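Long-range contact in N-acetylglucosamine-specific lectin (Saxidomus purpuratus, PDB 6A7T), which binds N-acetylglucosamine as a bivalve C-type lectin, in a mode of carbohydrate recognition that does not depend on calcium: residues Ser37-Trp48 / Cys143-Thr154. Residues are numbered along the deposited sequence; the frame is centred on the assembly and turned at random.
With CA (calcium ion), chain C.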
loop_
_atom_site.group_PDB
_atom_site.type_symbol
_atom_site.label_atom_id
_atom_site.label_comp_id
_atom_site.label_asym_id
_atom_site.label_seq_id
_atom_site.Cartn_x
_atom_site.Cartn_y
_atom_site.Cartn_z
ATOM N N SER A 37 1.405 1.372 3.602
ATOM C CA SER A 37 2.083 2.026 4.740
ATOM C C SER A 37 1.420 3.354 5.053
ATOM O O SER A 37 0.815 3.957 4.197
ATOM C CB SER A 37 3.524 2.297 4.421
ATOM O OG SER A 37 4.253 1.097 4.331
ATOM N N CYS A 38 1.599 3.797 6.306
ATOM C CA CYS A 38 1.270 5.153 6.749
ATOM C C CYS A 38 2.568 5.969 6.895
ATOM O O CYS A 38 3.572 5.478 7.355
ATOM C CB CYS A 38 0.502 5.134 8.052
ATOM S SG CYS A 38 -1.109 4.310 7.923
ATOM N N TYR A 39 2.498 7.224 6.470
ATOM C CA TYR A 39 3.631 8.140 6.462
ATOM C C TYR A 39 3.317 9.410 7.247
ATOM O O TYR A 39 2.240 10.014 7.102
ATOM C CB TYR A 39 3.951 8.551 5.038
ATOM C CG TYR A 39 4.310 7.407 4.121
ATOM C CD1 TYR A 39 3.327 6.594 3.562
ATOM C CD2 TYR A 39 5.629 7.127 3.807
ATOM C CE1 TYR A 39 3.651 5.508 2.749
ATOM C CE2 TYR A 39 5.957 6.120 2.918
ATOM C CZ TYR A 39 4.974 5.270 2.435
ATOM O OH TYR A 39 5.364 4.278 1.577
ATOM N N LEU A 40 4.371 9.898 7.939
ATOM C CA LEU A 40 4.334 11.186 8.619
ATOM C C LEU A 40 5.433 12.061 8.035
ATOM O O LEU A 40 6.610 11.701 8.133
ATOM C CB LEU A 40 4.582 10.962 10.115
ATOM C CG LEU A 40 4.587 12.249 10.967
ATOM C CD1 LEU A 40 3.247 12.926 10.952
ATOM C CD2 LEU A 40 4.993 11.955 12.388
ATOM N N PHE A 41 5.039 13.195 7.447
ATOM C CA PHE A 41 5.946 14.213 6.969
ATOM C C PHE A 41 6.103 15.224 8.100
ATOM O O PHE A 41 5.279 16.147 8.227
ATOM C CB PHE A 41 5.417 14.776 5.646
ATOM C CG PHE A 41 5.342 13.750 4.546
ATOM C CD1 PHE A 41 4.257 12.883 4.455
ATOM C CD2 PHE A 41 6.332 13.664 3.561
ATOM C CE1 PHE A 41 4.168 11.952 3.424
ATOM C CE2 PHE A 41 6.252 12.717 2.556
ATOM C CZ PHE A 41 5.168 11.871 2.477
ATOM N N ASP A 42 7.039 14.925 8.988
ATOM C CA ASP A 42 7.132 15.675 10.233
ATOM C C ASP A 42 7.993 16.926 10.031
ATOM O O ASP A 42 9.114 16.835 9.548
ATOM C CB ASP A 42 7.650 14.816 11.376
ATOM C CG ASP A 42 7.348 15.479 12.722
ATOM O OD1 ASP A 42 6.183 15.396 13.205
ATOM O OD2 ASP A 42 8.232 16.138 13.243
ATOM N N GLU A 43 7.470 18.076 10.464
ATOM C CA GLU A 43 8.090 19.346 10.151
ATOM C C GLU A 43 8.949 19.869 11.297
ATOM O O GLU A 43 9.537 20.973 11.178
ATOM C CB GLU A 43 6.996 20.319 9.756
ATOM C CG GLU A 43 6.326 19.878 8.474
ATOM C CD GLU A 43 5.418 20.917 7.868
ATOM O OE1 GLU A 43 4.987 21.815 8.638
ATOM O OE2 GLU A 43 5.177 20.830 6.647
ATOM N N THR A 44 9.042 19.126 12.385
ATOM C CA THR A 44 9.959 19.484 13.469
ATOM C C THR A 44 11.392 19.201 13.002
ATOM O O THR A 44 11.675 18.163 12.460
ATOM C CB THR A 44 9.708 18.740 14.774
ATOM O OG1 THR A 44 8.434 19.137 15.284
ATOM C CG2 THR A 44 10.750 19.008 15.831
ATOM N N GLU A 45 12.283 20.166 13.188
ATOM C CA GLU A 45 13.639 20.052 12.643
ATOM C C GLU A 45 14.563 19.407 13.672
ATOM O O GLU A 45 14.615 19.860 14.847
ATOM C CB GLU A 45 14.167 21.442 12.281
ATOM C CG GLU A 45 13.417 22.070 11.130
ATOM C CD GLU A 45 13.942 23.439 10.768
ATOM O OE1 GLU A 45 13.918 24.322 11.652
ATOM O OE2 GLU A 45 14.371 23.604 9.622
ATOM N N ARG A 46 15.141 18.265 13.277
ATOM C CA ARG A 46 15.991 17.422 14.130
ATOM C C ARG A 46 17.161 16.918 13.286
ATOM O O ARG A 46 17.057 16.802 12.067
ATOM C CB ARG A 46 15.234 16.193 14.642
ATOM C CG ARG A 46 13.855 16.429 15.244
ATOM C CD ARG A 46 13.183 15.089 15.532
ATOM N NE ARG A 46 11.847 15.221 16.077
ATOM C CZ ARG A 46 10.758 15.379 15.330
ATOM N NH1 ARG A 46 10.866 15.399 14.025
ATOM N NH2 ARG A 46 9.572 15.506 15.889
ATOM N N GLY A 47 18.298 16.614 13.940
ATOM C CA GLY A 47 19.390 15.947 13.315
ATOM C C GLY A 47 18.954 14.572 12.846
ATOM O O GLY A 47 17.883 14.128 13.212
ATOM N N TRP A 48 19.739 13.959 11.966
ATOM C CA TRP A 48 19.307 12.697 11.329
ATOM C C TRP A 48 19.134 11.614 12.385
ATOM O O TRP A 48 18.104 10.925 12.358
ATOM C CB TRP A 48 20.281 12.274 10.250
ATOM C CG TRP A 48 19.862 11.057 9.503
ATOM C CD1 TRP A 48 19.190 11.052 8.317
ATOM C CD2 TRP A 48 20.095 9.685 9.841
ATOM N NE1 TRP A 48 19.027 9.776 7.877
ATOM C CE2 TRP A 48 19.555 8.915 8.812
ATOM C CE3 TRP A 48 20.719 9.037 10.916
ATOM C CZ2 TRP A 48 19.574 7.531 8.857
ATOM C CZ3 TRP A 48 20.852 7.665 10.890
ATOM C CH2 TRP A 48 20.237 6.918 9.891
ATOM N N CYS A 143 25.433 13.595 10.412
ATOM C CA CYS A 143 24.210 12.812 10.738
ATOM C C CYS A 143 23.701 13.155 12.131
ATOM O O CYS A 143 22.729 12.522 12.597
ATOM C CB CYS A 143 24.495 11.330 10.583
ATOM S SG CYS A 143 24.849 10.927 8.856
ATOM N N VAL A 144 24.284 14.162 12.795
ATOM C CA VAL A 144 23.961 14.482 14.143
ATOM C C VAL A 144 23.389 15.896 14.262
ATOM O O VAL A 144 22.354 16.103 14.874
ATOM C CB VAL A 144 25.167 14.249 15.077
ATOM C CG1 VAL A 144 24.811 14.550 16.510
ATOM C CG2 VAL A 144 25.694 12.820 14.950
ATOM N N ASN A 145 24.127 16.897 13.757
ATOM C CA ASN A 145 23.874 18.273 14.142
ATOM C C ASN A 145 23.272 19.134 13.022
ATOM O O ASN A 145 23.266 20.387 13.154
ATOM C CB ASN A 145 25.180 18.896 14.661
ATOM C CG ASN A 145 25.626 18.223 15.936
ATOM O OD1 ASN A 145 26.750 17.706 16.003
ATOM N ND2 ASN A 145 24.748 18.163 16.920
ATOM N N THR A 146 22.782 18.538 11.943
ATOM C CA THR A 146 22.102 19.277 10.895
ATOM C C THR A 146 20.610 18.981 10.991
ATOM O O THR A 146 20.189 17.847 10.768
ATOM C CB THR A 146 22.669 18.960 9.523
ATOM O OG1 THR A 146 24.086 19.181 9.559
ATOM C CG2 THR A 146 21.985 19.745 8.422
ATOM N N LYS A 147 19.837 20.010 11.321
ATOM C CA LYS A 147 18.473 19.815 11.821
ATOM C C LYS A 147 17.511 20.083 10.678
ATOM O O LYS A 147 17.481 21.189 10.208
ATOM C CB LYS A 147 18.135 20.741 12.994
ATOM C CG LYS A 147 18.847 20.416 14.300
ATOM C CD LYS A 147 18.373 21.295 15.451
ATOM C CE LYS A 147 19.188 21.124 16.700
ATOM N NZ LYS A 147 18.810 22.131 17.714
ATOM N N GLY A 148 16.703 19.079 10.296
ATOM C CA GLY A 148 15.711 19.247 9.279
ATOM C C GLY A 148 14.473 18.407 9.583
ATOM O O GLY A 148 14.482 17.608 10.531
ATOM N N PRO A 149 13.425 18.553 8.752
ATOM C CA PRO A 149 12.201 17.753 8.894
ATOM C C PRO A 149 12.574 16.332 8.443
ATOM O O PRO A 149 13.639 16.102 7.885
ATOM C CB PRO A 149 11.196 18.492 7.977
ATOM C CG PRO A 149 12.066 18.979 6.870
ATOM C CD PRO A 149 13.369 19.391 7.537
ATOM N N SER A 150 11.635 15.420 8.594
ATOM C CA SER A 150 11.919 13.992 8.298
ATOM C C SER A 150 10.616 13.310 7.912
ATOM O O SER A 150 9.543 13.894 8.078
ATOM C CB SER A 150 12.576 13.316 9.469
ATOM O OG SER A 150 11.766 13.287 10.643
ATOM N N ILE A 151 10.764 12.116 7.368
ATOM C CA ILE A 151 9.608 11.308 6.900
ATOM C C ILE A 151 9.646 9.945 7.594
ATOM O O ILE A 151 10.620 9.214 7.455
ATOM C CB ILE A 151 9.588 11.153 5.371
ATOM C CG1 ILE A 151 9.651 12.516 4.681
ATOM C CG2 ILE A 151 8.357 10.385 4.935
ATOM C CD1 ILE A 151 10.066 12.501 3.237
ATOM N N CYS A 152 8.589 9.643 8.357
ATOM C CA CYS A 152 8.475 8.351 9.051
ATOM C C CYS A 152 7.514 7.448 8.253
ATOM O O CYS A 152 6.602 7.960 7.603
ATOM C CB CYS A 152 7.908 8.425 10.453
ATOM S SG CYS A 152 8.782 9.560 11.552
ATOM N N GLU A 153 7.808 6.148 8.228
ATOM C CA GLU A 153 6.978 5.143 7.557
ATOM C C GLU A 153 6.626 4.057 8.583
ATOM O O GLU A 153 7.495 3.592 9.268
ATOM C CB GLU A 153 7.720 4.598 6.349
ATOM C CG GLU A 153 6.944 3.553 5.546
ATOM C CD GLU A 153 7.686 2.902 4.383
ATOM O OE1 GLU A 153 8.950 3.022 4.277
ATOM O OE2 GLU A 153 7.002 2.226 3.607
ATOM N N THR A 154 5.356 3.629 8.626
ATOM C CA THR A 154 4.978 2.455 9.425
ATOM C C THR A 154 4.167 1.502 8.546
ATOM O O THR A 154 3.415 1.945 7.651
ATOM C CB THR A 154 4.174 2.840 10.676
ATOM O OG1 THR A 154 3.939 1.660 11.445
ATOM C CG2 THR A 154 2.882 3.542 10.343
HETATM CA CA CA C . 8.981 1.889 1.995
HETATM O O HOH W 1 13.022 15.482 11.921
HETATM O O HOH W 2 21.933 15.776 11.042
HETATM O O HOH W 3 7.280 0.356 1.058
HETATM O O HOH W 4 9.226 -0.028 3.561
#
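Tyr39 and Glu153 lie side by side across an antiparallel strand pair that shows how the C-type lectin fold joins its two ends, strand 37-43 running against the closing strand 148-154. The planes of the phenol ring and the carboxylate lie 18° apart, with Tyr39 CE2 3.8 Å from Glu153 CG. Extended throughout, with CG anti to the backbone N (chi1 -179°), Glu153 carries both OE1 and OE2 to the calcium ion, whose site Thr64, Glu66, Glu70 and two waters help complete. Ser37 OG donates to the anti side of Glu153 OE2 at 3.1 Å, while Tyr39 OH forms a hydrogen bond with OE1 of Glu70, contacts consistent with second-shell hydroxyls orienting the metal's carboxylate ligands. Along the same face, Ile151 CG2 sits over the Phe41 ring, 4.2 Å from its centroid, and helix 68-78 packs on both. Leu40 and Cys152 face the other way, toward helix 48-57, to which Cys152 is tied by its disulfide with Cys55. Beyond Asp42 a beta bulge shifts the register by two before Arg46 pairs with Gly148. Both NH1 and NH2 of Arg46 converge on Asp42 OD2, which also accepts Thr44 N in an Asx turn. One water links Arg46 NH1, Ser150 OG and Gly148 O, donating to the last at 2.9 Å.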